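Local coordinates for protein putative nitroreductase (Thermotoga maritima, PDB 1VKW) that is a putative nitroreductase related to the FMN-dependent nitroreductases and probably acts as an oxidoreductase, its substrate not being established, at residues 171-177 with 210-216; 81-86 with 185-191; 132-136 with 162-168. One frame throughout, in Å; residues are numbered along the deposited sequence.

Contact 1: residues 171-177 with 210-216; sequences GELCISS and DTYCLIL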
loop_
_atom_site.group_PDB
_atom_site.type_symbol
_atom_site.label_atom_id
_atom_site.label_comp_id
_atom_site.label_asym_id
_atom_site.label_seq_id
_atom_site.Cartn_x
_atom_site.Cartn_y
_atom_site.Cartn_z
ATOM N N GLY A 171 2.144 10.822 -20.835
ATOM C CA GLY A 171 1.830 9.389 -20.852
ATOM C C GLY A 171 2.057 8.640 -19.533
ATOM O O GLY A 171 1.476 7.583 -19.300
ATOM N N GLU A 172 2.899 9.186 -18.669
ATOM C CA GLU A 172 3.407 8.443 -17.511
ATOM C C GLU A 172 3.454 9.281 -16.260
ATOM O O GLU A 172 3.540 10.504 -16.326
ATOM C CB GLU A 172 4.823 7.937 -17.782
ATOM C CG GLU A 172 4.989 7.238 -19.108
ATOM C CD GLU A 172 6.373 6.680 -19.315
ATOM O OE1 GLU A 172 7.284 6.956 -18.502
ATOM O OE2 GLU A 172 6.541 5.951 -20.302
ATOM N N LEU A 173 3.414 8.592 -15.128
ATOM C CA LEU A 173 3.587 9.190 -13.809
ATOM C C LEU A 173 4.790 8.474 -13.254
ATOM O O LEU A 173 4.816 7.243 -13.223
ATOM C CB LEU A 173 2.351 8.964 -12.929
ATOM C CG LEU A 173 2.134 9.776 -11.646
ATOM C CD1 LEU A 173 2.269 11.285 -11.839
ATOM C CD2 LEU A 173 0.744 9.466 -11.121
ATOM N N CYS A 174 5.815 9.247 -12.919
ATOM C CA CYS A 174 7.080 8.709 -12.425
ATOM C C CYS A 174 7.288 9.072 -10.966
ATOM O O CYS A 174 7.108 10.221 -10.586
ATOM C CB CYS A 174 8.235 9.239 -13.267
ATOM S SG CYS A 174 8.131 8.746 -15.011
ATOM N N ILE A 175 7.663 8.077 -10.164
ATOM C CA ILE A 175 7.987 8.258 -8.758
ATOM C C ILE A 175 9.435 7.840 -8.539
ATOM O O ILE A 175 9.814 6.713 -8.874
ATOM C CB ILE A 175 7.075 7.386 -7.881
ATOM C CG1 ILE A 175 5.605 7.741 -8.120
ATOM C CG2 ILE A 175 7.437 7.544 -6.408
ATOM C CD1 ILE A 175 4.647 6.754 -7.500
ATOM N N SER A 176 10.229 8.749 -7.976
ATOM C CA SER A 176 11.617 8.478 -7.610
ATOM C C SER A 176 11.789 8.590 -6.100
ATOM O O SER A 176 11.193 9.471 -5.457
ATOM C CB SER A 176 12.556 9.474 -8.286
ATOM O OG SER A 176 12.279 9.604 -9.671
ATOM N N SER A 177 12.607 7.699 -5.546
ATOM C CA SER A 177 12.947 7.703 -4.128
ATOM C C SER A 177 14.243 6.939 -3.869
ATOM O O SER A 177 14.541 5.970 -4.556
ATOM C CB SER A 177 11.837 7.040 -3.319
ATOM O OG SER A 177 12.093 7.149 -1.933
ATOM N N ASP A 210 16.643 4.836 -9.496
ATOM C CA ASP A 210 15.722 4.992 -8.359
ATOM C C ASP A 210 14.345 5.532 -8.729
ATOM O O ASP A 210 13.692 6.176 -7.914
ATOM C CB ASP A 210 16.373 5.893 -7.309
ATOM C CG ASP A 210 16.588 7.320 -7.801
ATOM O OD1 ASP A 210 16.269 7.645 -8.963
ATOM O OD2 ASP A 210 17.076 8.195 -7.068
ATOM N N THR A 211 13.903 5.242 -9.951
ATOM C CA THR A 211 12.627 5.721 -10.453
ATOM C C THR A 211 11.854 4.566 -11.043
ATOM O O THR A 211 12.427 3.706 -11.710
ATOM C CB THR A 211 12.842 6.796 -11.532
ATOM O OG1 THR A 211 13.559 7.890 -10.969
ATOM C CG2 THR A 211 11.498 7.432 -11.996
ATOM N N TYR A 212 10.552 4.564 -10.796
ATOM C CA TYR A 212 9.632 3.649 -11.459
ATOM C C TYR A 212 8.551 4.504 -12.080
ATOM O O TYR A 212 8.025 5.402 -11.427
ATOM C CB TYR A 212 9.041 2.653 -10.468
ATOM C CG TYR A 212 9.928 1.457 -10.231
ATOM C CD1 TYR A 212 11.024 1.540 -9.380
ATOM C CD2 TYR A 212 9.688 0.250 -10.875
ATOM C CE1 TYR A 212 11.854 0.451 -9.167
ATOM C CE2 TYR A 212 10.507 -0.850 -10.661
ATOM C CZ TYR A 212 11.586 -0.747 -9.804
ATOM O OH TYR A 212 12.416 -1.834 -9.598
ATOM N N CYS A 213 8.263 4.246 -13.353
ATOM C CA CYS A 213 7.237 4.973 -14.074
ATOM C C CYS A 213 6.068 4.066 -14.358
ATOM O O CYS A 213 6.225 2.868 -14.619
ATOM C CB CYS A 213 7.774 5.549 -15.389
ATOM S SG CYS A 213 8.985 6.880 -15.166
ATOM N N LEU A 214 4.892 4.666 -14.298
ATOM C CA LEU A 214 3.654 4.000 -14.589
ATOM C C LEU A 214 3.158 4.515 -15.926
ATOM O O LEU A 214 2.907 5.710 -16.070
ATOM C CB LEU A 214 2.644 4.357 -13.504
ATOM C CG LEU A 214 1.547 3.366 -13.183
ATOM C CD1 LEU A 214 2.156 2.090 -12.622
ATOM C CD2 LEU A 214 0.593 4.014 -12.174
ATOM N N ILE A 215 3.040 3.632 -16.910
ATOM C CA ILE A 215 2.357 4.000 -18.141
ATOM C C ILE A 215 0.856 3.877 -17.828
ATOM O O ILE A 215 0.337 2.781 -17.642
ATOM C CB ILE A 215 2.784 3.127 -19.330
ATOM C CG1 ILE A 215 4.302 3.229 -19.547
ATOM C CG2 ILE A 215 2.089 3.585 -20.593
ATOM C CD1 ILE A 215 4.850 2.195 -20.509
ATOM N N LEU A 216 0.184 5.019 -17.773
ATOM C CA LEU A 216 -1.133 5.132 -17.152
ATOM C C LEU A 216 -2.265 4.508 -17.938
ATOM O O LEU A 216 -3.098 3.811 -17.369
ATOM C CB LEU A 216 -1.460 6.609 -16.902
ATOM C CG LEU A 216 -0.543 7.248 -15.854
ATOM C CD1 LEU A 216 -0.611 8.764 -15.942
ATOM C CD2 LEU A 216 -0.892 6.763 -14.469
#

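Contact 2: residues 81-86 with 185-191; sequences GFQGEQ and IALSHAY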
loop_
_atom_site.group_PDB
_atom_site.type_symbol
_atom_site.label_atom_id
_atom_site.label_comp_id
_atom_site.label_asym_id
_atom_site.label_seq_id
_atom_site.Cartn_x
_atom_site.Cartn_y
_atom_site.Cartn_z
ATOM N N GLY A 81 7.561 -3.412 -0.754
ATOM C CA GLY A 81 6.648 -2.291 -0.562
ATOM C C GLY A 81 5.423 -2.356 -1.456
ATOM O O GLY A 81 4.308 -2.133 -1.002
ATOM N N PHE A 82 5.636 -2.699 -2.724
ATOM C CA PHE A 82 4.564 -2.744 -3.726
ATOM C C PHE A 82 3.507 -3.805 -3.388
ATOM O O PHE A 82 2.307 -3.516 -3.351
ATOM C CB PHE A 82 5.179 -2.999 -5.108
ATOM C CG PHE A 82 4.197 -2.893 -6.249
ATOM C CD1 PHE A 82 3.676 -1.653 -6.624
ATOM C CD2 PHE A 82 3.799 -4.026 -6.951
ATOM C CE1 PHE A 82 2.770 -1.549 -7.686
ATOM C CE2 PHE A 82 2.888 -3.930 -8.003
ATOM C CZ PHE A 82 2.372 -2.685 -8.371
ATOM N N GLN A 83 3.960 -5.022 -3.106
ATOM C CA GLN A 83 3.047 -6.105 -2.759
ATOM C C GLN A 83 2.475 -5.930 -1.363
ATOM O O GLN A 83 1.297 -6.196 -1.139
ATOM C CB GLN A 83 3.741 -7.462 -2.896
ATOM C CG GLN A 83 4.006 -7.841 -4.337
ATOM C CD GLN A 83 4.842 -9.098 -4.477
ATOM O OE1 GLN A 83 4.689 -10.049 -3.712
ATOM N NE2 GLN A 83 5.731 -9.105 -5.461
ATOM N N GLY A 84 3.320 -5.492 -0.435
ATOM C CA GLY A 84 2.934 -5.278 0.954
ATOM C C GLY A 84 1.826 -4.248 1.129
ATOM O O GLY A 84 0.902 -4.454 1.915
ATOM N N GLU A 85 1.900 -3.144 0.393
ATOM C CA GLU A 85 0.855 -2.136 0.487
ATOM C C GLU A 85 -0.454 -2.612 -0.158
ATOM O O GLU A 85 -1.526 -2.229 0.299
ATOM C CB GLU A 85 1.328 -0.789 -0.058
ATOM C CG GLU A 85 0.355 0.371 0.158
ATOM C CD GLU A 85 0.135 0.784 1.608
ATOM O OE1 GLU A 85 0.731 0.184 2.525
ATOM O OE2 GLU A 85 -0.644 1.740 1.841
ATOM N N GLN A 86 -0.382 -3.471 -1.181
ATOM C CA GLN A 86 -1.591 -4.095 -1.717
ATOM C C GLN A 86 -2.328 -4.878 -0.632
ATOM O O GLN A 86 -3.560 -4.812 -0.522
ATOM C CB GLN A 86 -1.260 -4.999 -2.911
ATOM C CG GLN A 86 -0.991 -4.205 -4.191
ATOM C CD GLN A 86 -0.548 -5.088 -5.328
ATOM O OE1 GLN A 86 -1.370 -5.771 -5.939
ATOM N NE2 GLN A 86 0.755 -5.098 -5.606
ATOM N N ILE A 185 5.603 1.166 -1.912
ATOM C CA ILE A 185 4.334 1.490 -1.247
ATOM C C ILE A 185 3.564 2.560 -2.036
ATOM O O ILE A 185 2.397 2.369 -2.380
ATOM C CB ILE A 185 4.594 1.928 0.231
ATOM C CG1 ILE A 185 5.061 0.729 1.078
ATOM C CG2 ILE A 185 3.340 2.512 0.872
ATOM C CD1 ILE A 185 5.561 1.108 2.457
ATOM N N ALA A 186 4.228 3.677 -2.332
ATOM C CA ALA A 186 3.609 4.760 -3.086
ATOM C C ALA A 186 3.210 4.300 -4.490
ATOM O O ALA A 186 2.146 4.665 -4.997
ATOM C CB ALA A 186 4.551 5.950 -3.171
ATOM N N LEU A 187 4.064 3.496 -5.112
ATOM C CA LEU A 187 3.805 2.992 -6.462
ATOM C C LEU A 187 2.547 2.132 -6.503
ATOM O O LEU A 187 1.802 2.175 -7.489
ATOM C CB LEU A 187 5.008 2.200 -6.978
ATOM C CG LEU A 187 5.025 1.736 -8.432
ATOM C CD1 LEU A 187 5.181 2.908 -9.369
ATOM C CD2 LEU A 187 6.156 0.726 -8.619
ATOM N N SER A 188 2.304 1.377 -5.430
ATOM C CA SER A 188 1.077 0.583 -5.302
ATOM C C SER A 188 -0.169 1.457 -5.322
ATOM O O SER A 188 -1.158 1.111 -5.977
ATOM C CB SER A 188 1.095 -0.297 -4.042
ATOM O OG SER A 188 0.819 0.444 -2.861
ATOM N N HIS A 189 -0.131 2.593 -4.626
ATOM C CA HIS A 189 -1.258 3.535 -4.642
ATOM C C HIS A 189 -1.508 4.113 -6.020
ATOM O O HIS A 189 -2.653 4.239 -6.446
ATOM C CB HIS A 189 -1.047 4.680 -3.636
ATOM C CG HIS A 189 -1.165 4.261 -2.203
ATOM N ND1 HIS A 189 -1.758 5.055 -1.242
ATOM C CD2 HIS A 189 -0.771 3.133 -1.568
ATOM C CE1 HIS A 189 -1.715 4.431 -0.075
ATOM N NE2 HIS A 189 -1.115 3.267 -0.243
ATOM N N ALA A 190 -0.437 4.497 -6.715
ATOM C CA ALA A 190 -0.567 5.080 -8.042
ATOM C C ALA A 190 -1.091 4.032 -9.026
ATOM O O ALA A 190 -1.981 4.298 -9.820
ATOM C CB ALA A 190 0.746 5.631 -8.503
ATOM N N TYR A 191 -0.532 2.835 -8.951
ATOM C CA TYR A 191 -0.967 1.730 -9.791
ATOM C C TYR A 191 -2.451 1.387 -9.598
ATOM O O TYR A 191 -3.213 1.318 -10.553
ATOM C CB TYR A 191 -0.095 0.501 -9.533
ATOM C CG TYR A 191 -0.671 -0.734 -10.158
ATOM C CD1 TYR A 191 -0.409 -1.055 -11.489
ATOM C CD2 TYR A 191 -1.505 -1.574 -9.426
ATOM C CE1 TYR A 191 -0.959 -2.198 -12.072
ATOM C CE2 TYR A 191 -2.071 -2.710 -9.998
ATOM C CZ TYR A 191 -1.794 -3.018 -11.317
ATOM O OH TYR A 191 -2.353 -4.150 -11.860
#

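Contact 3: residues 132-136 with 162-168; sequences SFLEN and QPWKIKY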
loop_
_atom_site.group_PDB
_atom_site.type_symbol
_atom_site.label_atom_id
_atom_site.label_comp_id
_atom_site.label_asym_id
_atom_site.label_seq_id
_atom_site.Cartn_x
_atom_site.Cartn_y
_atom_site.Cartn_z
ATOM N N SER A 132 4.983 20.087 -2.935
ATOM C CA SER A 132 6.345 19.790 -2.487
ATOM C C SER A 132 6.842 18.453 -3.053
ATOM O O SER A 132 8.047 18.191 -3.092
ATOM C CB SER A 132 6.432 19.807 -0.955
ATOM O OG SER A 132 5.898 18.630 -0.377
ATOM N N PHE A 133 5.914 17.623 -3.500
ATOM C CA PHE A 133 6.229 16.327 -4.093
ATOM C C PHE A 133 6.348 16.361 -5.615
ATOM O O PHE A 133 7.083 15.567 -6.220
ATOM C CB PHE A 133 5.150 15.327 -3.709
ATOM C CG PHE A 133 5.049 15.092 -2.237
ATOM C CD1 PHE A 133 5.964 14.278 -1.600
ATOM C CD2 PHE A 133 4.034 15.668 -1.492
ATOM C CE1 PHE A 133 5.874 14.045 -0.246
ATOM C CE2 PHE A 133 3.938 15.433 -0.130
ATOM C CZ PHE A 133 4.857 14.620 0.488
ATOM N N LEU A 134 5.645 17.309 -6.219
ATOM C CA LEU A 134 5.358 17.303 -7.638
ATOM C C LEU A 134 6.359 18.170 -8.383
ATOM O O LEU A 134 6.559 19.331 -8.034
ATOM C CB LEU A 134 3.939 17.837 -7.825
ATOM C CG LEU A 134 3.159 17.654 -9.121
ATOM C CD1 LEU A 134 3.177 16.211 -9.589
ATOM C CD2 LEU A 134 1.731 18.151 -8.892
ATOM N N GLU A 135 6.998 17.615 -9.407
ATOM C CA GLU A 135 7.906 18.398 -10.243
ATOM C C GLU A 135 7.117 19.362 -11.137
ATOM O O GLU A 135 7.572 20.473 -11.415
ATOM C CB GLU A 135 8.814 17.474 -11.055
ATOM C CG GLU A 135 9.672 16.579 -10.163
ATOM C CD GLU A 135 10.612 15.679 -10.945
ATOM O OE1 GLU A 135 11.232 16.164 -11.914
ATOM O OE2 GLU A 135 10.739 14.486 -10.583
ATOM N N ASN A 136 5.914 18.956 -11.525
ATOM C CA ASN A 136 5.013 19.773 -12.348
ATOM C C ASN A 136 4.284 20.832 -11.548
ATOM O O ASN A 136 4.074 20.684 -10.350
ATOM C CB ASN A 136 3.926 18.905 -12.981
ATOM C CG ASN A 136 4.472 17.668 -13.642
ATOM O OD1 ASN A 136 4.925 16.742 -12.969
ATOM N ND2 ASN A 136 4.412 17.632 -14.970
ATOM N N GLN A 162 8.044 10.464 3.880
ATOM C CA GLN A 162 7.353 10.792 2.619
ATOM C C GLN A 162 8.370 11.032 1.512
ATOM O O GLN A 162 8.394 12.107 0.911
ATOM C CB GLN A 162 6.470 12.034 2.798
ATOM C CG GLN A 162 5.403 11.916 3.865
ATOM C CD GLN A 162 4.949 13.270 4.410
ATOM O OE1 GLN A 162 4.325 14.066 3.695
ATOM N NE2 GLN A 162 5.222 13.511 5.682
ATOM N N PRO A 163 9.219 10.035 1.256
ATOM C CA PRO A 163 10.435 10.231 0.462
ATOM C C PRO A 163 10.223 10.160 -1.067
ATOM O O PRO A 163 10.975 9.473 -1.753
ATOM C CB PRO A 163 11.327 9.075 0.943
ATOM C CG PRO A 163 10.354 7.961 1.251
ATOM C CD PRO A 163 9.085 8.631 1.715
ATOM N N TRP A 164 9.241 10.885 -1.591
ATOM C CA TRP A 164 8.860 10.744 -3.007
ATOM C C TRP A 164 9.024 12.015 -3.806
ATOM O O TRP A 164 8.704 13.115 -3.346
ATOM C CB TRP A 164 7.412 10.286 -3.128
ATOM C CG TRP A 164 7.044 9.204 -2.187
ATOM C CD1 TRP A 164 7.515 7.930 -2.179
ATOM C CD2 TRP A 164 6.099 9.291 -1.118
ATOM N NE1 TRP A 164 6.929 7.219 -1.161
ATOM C CE2 TRP A 164 6.047 8.027 -0.500
ATOM C CE3 TRP A 164 5.285 10.309 -0.621
ATOM C CZ2 TRP A 164 5.217 7.755 0.592
ATOM C CZ3 TRP A 164 4.451 10.031 0.469
ATOM C CH2 TRP A 164 4.429 8.768 1.052
ATOM N N LYS A 165 9.519 11.860 -5.023
ATOM C CA LYS A 165 9.497 12.939 -5.991
ATOM C C LYS A 165 8.699 12.409 -7.168
ATOM O O LYS A 165 9.017 11.332 -7.685
ATOM C CB LYS A 165 10.925 13.311 -6.396
ATOM C CG LYS A 165 11.100 14.652 -7.087
ATOM C CD LYS A 165 12.614 15.023 -7.195
ATOM C CE LYS A 165 12.874 16.337 -7.936
ATOM N NZ LYS A 165 14.343 16.594 -8.199
ATOM N N ILE A 166 7.667 13.151 -7.578
ATOM C CA ILE A 166 6.698 12.683 -8.573
ATOM C C ILE A 166 6.695 13.604 -9.781
ATOM O O ILE A 166 6.696 14.839 -9.641
ATOM C CB ILE A 166 5.266 12.632 -7.966
ATOM C CG1 ILE A 166 5.245 11.816 -6.666
ATOM C CG2 ILE A 166 4.233 12.107 -8.988
ATOM C CD1 ILE A 166 3.879 11.875 -5.937
ATOM N N LYS A 167 6.672 12.998 -10.966
ATOM C CA LYS A 167 6.679 13.745 -12.209
ATOM C C LYS A 167 5.693 13.134 -13.176
ATOM O O LYS A 167 5.689 11.924 -13.389
ATOM C CB LYS A 167 8.091 13.762 -12.835
ATOM C CG LYS A 167 8.190 14.583 -14.108
ATOM C CD LYS A 167 9.616 14.633 -14.651
ATOM C CE LYS A 167 10.154 13.254 -15.019
ATOM N NZ LYS A 167 11.543 13.371 -15.563
ATOM N N TYR A 168 4.857 13.986 -13.752
ATOM C CA TYR A 168 3.887 13.593 -14.751
ATOM C C TYR A 168 4.401 14.084 -16.105
ATOM O O TYR A 168 4.724 15.273 -16.250
ATOM C CB TYR A 168 2.534 14.233 -14.424
ATOM C CG TYR A 168 1.521 14.118 -15.530
ATOM C CD1 TYR A 168 1.009 12.884 -15.902
ATOM C CD2 TYR A 168 1.066 15.253 -16.199
ATOM C CE1 TYR A 168 0.071 12.782 -16.925
ATOM C CE2 TYR A 168 0.150 15.163 -17.211
ATOM C CZ TYR A 168 -0.348 13.929 -17.571
ATOM O OH TYR A 168 -1.275 13.857 -18.572
#

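Contact 1: residues 171-177 with 210-216
C174 and C213 face each other in a non-hydrogen-bonded pair of two antiparallel strands, 172-176 and 211-215, and a disulfide joins them. These are the two inner strands of a four-stranded antiparallel sheet. The short strand axes run at 161°, and backbone hydrogen bonds couple L173 with L214 and I175 with Y212, each pair bonded in both directions. At C174-C213 the CA atoms are 4.1 Å apart. Both sulfurs stand anti to their own carbonyl carbons and lean toward each other; the bridge lies over the face that also carries E172 and T211, with a CB-SG-SG-CB torsion of 106°.

E172 lies on the same face, alongside I215. Its CB rests 3.4 Å from L214 O, and with chi1 at -49° CG swings past that carbonyl toward I215 CG1. From there the chain runs out extended: CD stays beside I215 CG1, and the carboxylate then straddles two neighbours. Its OE1 sits 3.5 Å from C213 CB, at the flank of the disulfide, while OE2 passes I215 CG1 at 3.6 Å and forms a salt bridge with R207 of the adjoining strand 203-207.

The opposite face, carrying L173, I175, Y212 and L214, turns inward to helices 143-153 and 180-198; L216 joins it beyond the strand end, its CD2 4.2 Å from L173 CB. The Y212 ring leads away from the pairing, and its OH bonds to D75. Near the other end, S177 N donates to D210 O, and on the disulfide face S176 OG and T211 OG1 share a short hydrogen bond of 2.5 Å.

Contact 2: residues 81-86 with 185-191
E85 and H189 meet where helix 74-93 crosses helix 180-198, the short axes 7.3 Å apart at -60° near the centre of the molecule. H189 NE2 donates to E85 OE2 over 2.6 Å, nearly straight. The carboxylate oxygen lies in the plane of the imidazole and is approached on its anti side, and the two flat groups are almost coplanar. E85 CG, anti to the backbone N (chi1 -173°), lies 3.3 Å from H189 NE2, and the bend at chi2 (66°) brings the carboxylate round to the ring.

I185 crosses the E85 chain, its CG2 against CD and CG. S188 packs beside it, OG 3.1 Å from E85 CB; the same hydroxyl donates to I185 O in its own helix. At G81, which has no side chain, the helices close in until its C lies 3.6 Å from I185 N.

The F82 ring forms the other half of the crossing. It turns an edge to the face of Y191 in a T-shaped pair, centroids 5.7 Å apart, and its CD1 packs on L187 CD2.

Farther out, W100 NE1 bonds to E85 OE1, R22 makes a long, weak ion pair with OE2, and H189 ND1 is paired with the M151 carbonyl. Since one imidazole nitrogen faces a carboxylate and the other a carbonyl, both would act as donors, consistent with a protonated histidine.

Contact 3: residues 132-136 with 162-168
F133 O accepts I166 N, and E135 N in turn donates to I166 O, both at 2.8 Å, so the backbones form a single bridge at L134-I166 between runs whose end-to-end directions differ by 14°. The 132-136 segment thus lies beside the edge strand 165-168 of the four-stranded antiparallel sheet, in parallel sense but bridged at one pair only.

F133 contributes much of the packing. Its ring presents an edge to the opposite chain: CD1 is 3.5 Å from W164 O, CZ is 3.3 Å from Q162 OE1, and Q162 O lies in the ring plane. That side-chain oxygen of Q162 is the acceptor of R128 N, while NE2 bonds to N160 O. CE1 of F133 touches W164 CE3, the two rings meeting obliquely.

On the outward side, E135 crosses K165 at about a right angle and K167 at a slant. Its OE2 sits 3.5 Å from K165 CG and its OE1 the same distance from K167 CD, but the charges stay apart, with OE1 4.6 Å from K167 NZ; any attraction between them is probably weak. L134 and I166 face the other way, toward L141 and helix 143-153.

N136 continues the pairing with its side chain. Held anti to its carbonyl carbon (chi1 -48°), the amide imitates a peptide group: Y168 N donates to OD1 over 2.9 Å, the N-H...O angle 178°, and ND2 donates over 2.7 Å to a lone pair of Y168 O.

Contacts 1 and 3, their centres about 10 Å apart, share one sheet, with strands 165-168 and 172-176 adjacent. C174 N lies 2.7 Å from K167 O and S177 OG 2.6 Å from P163 O, both probable hydrogen bonds. Contact 2 lies on the side of the sheet that carries I175, Y212 and L214, its centre about 13 Å from that of contact 1; L214 CD2 reaches A190 O at 3.5 Å. The centre of contact 3 is about 16 Å from that of contact 2, and W164 NE1, bonded to D182 O, packs 3.4 Å from A186 CB. The model fixes no flavin or substrate site here. Helix 180-198 meets both the sheet and helix 74-93.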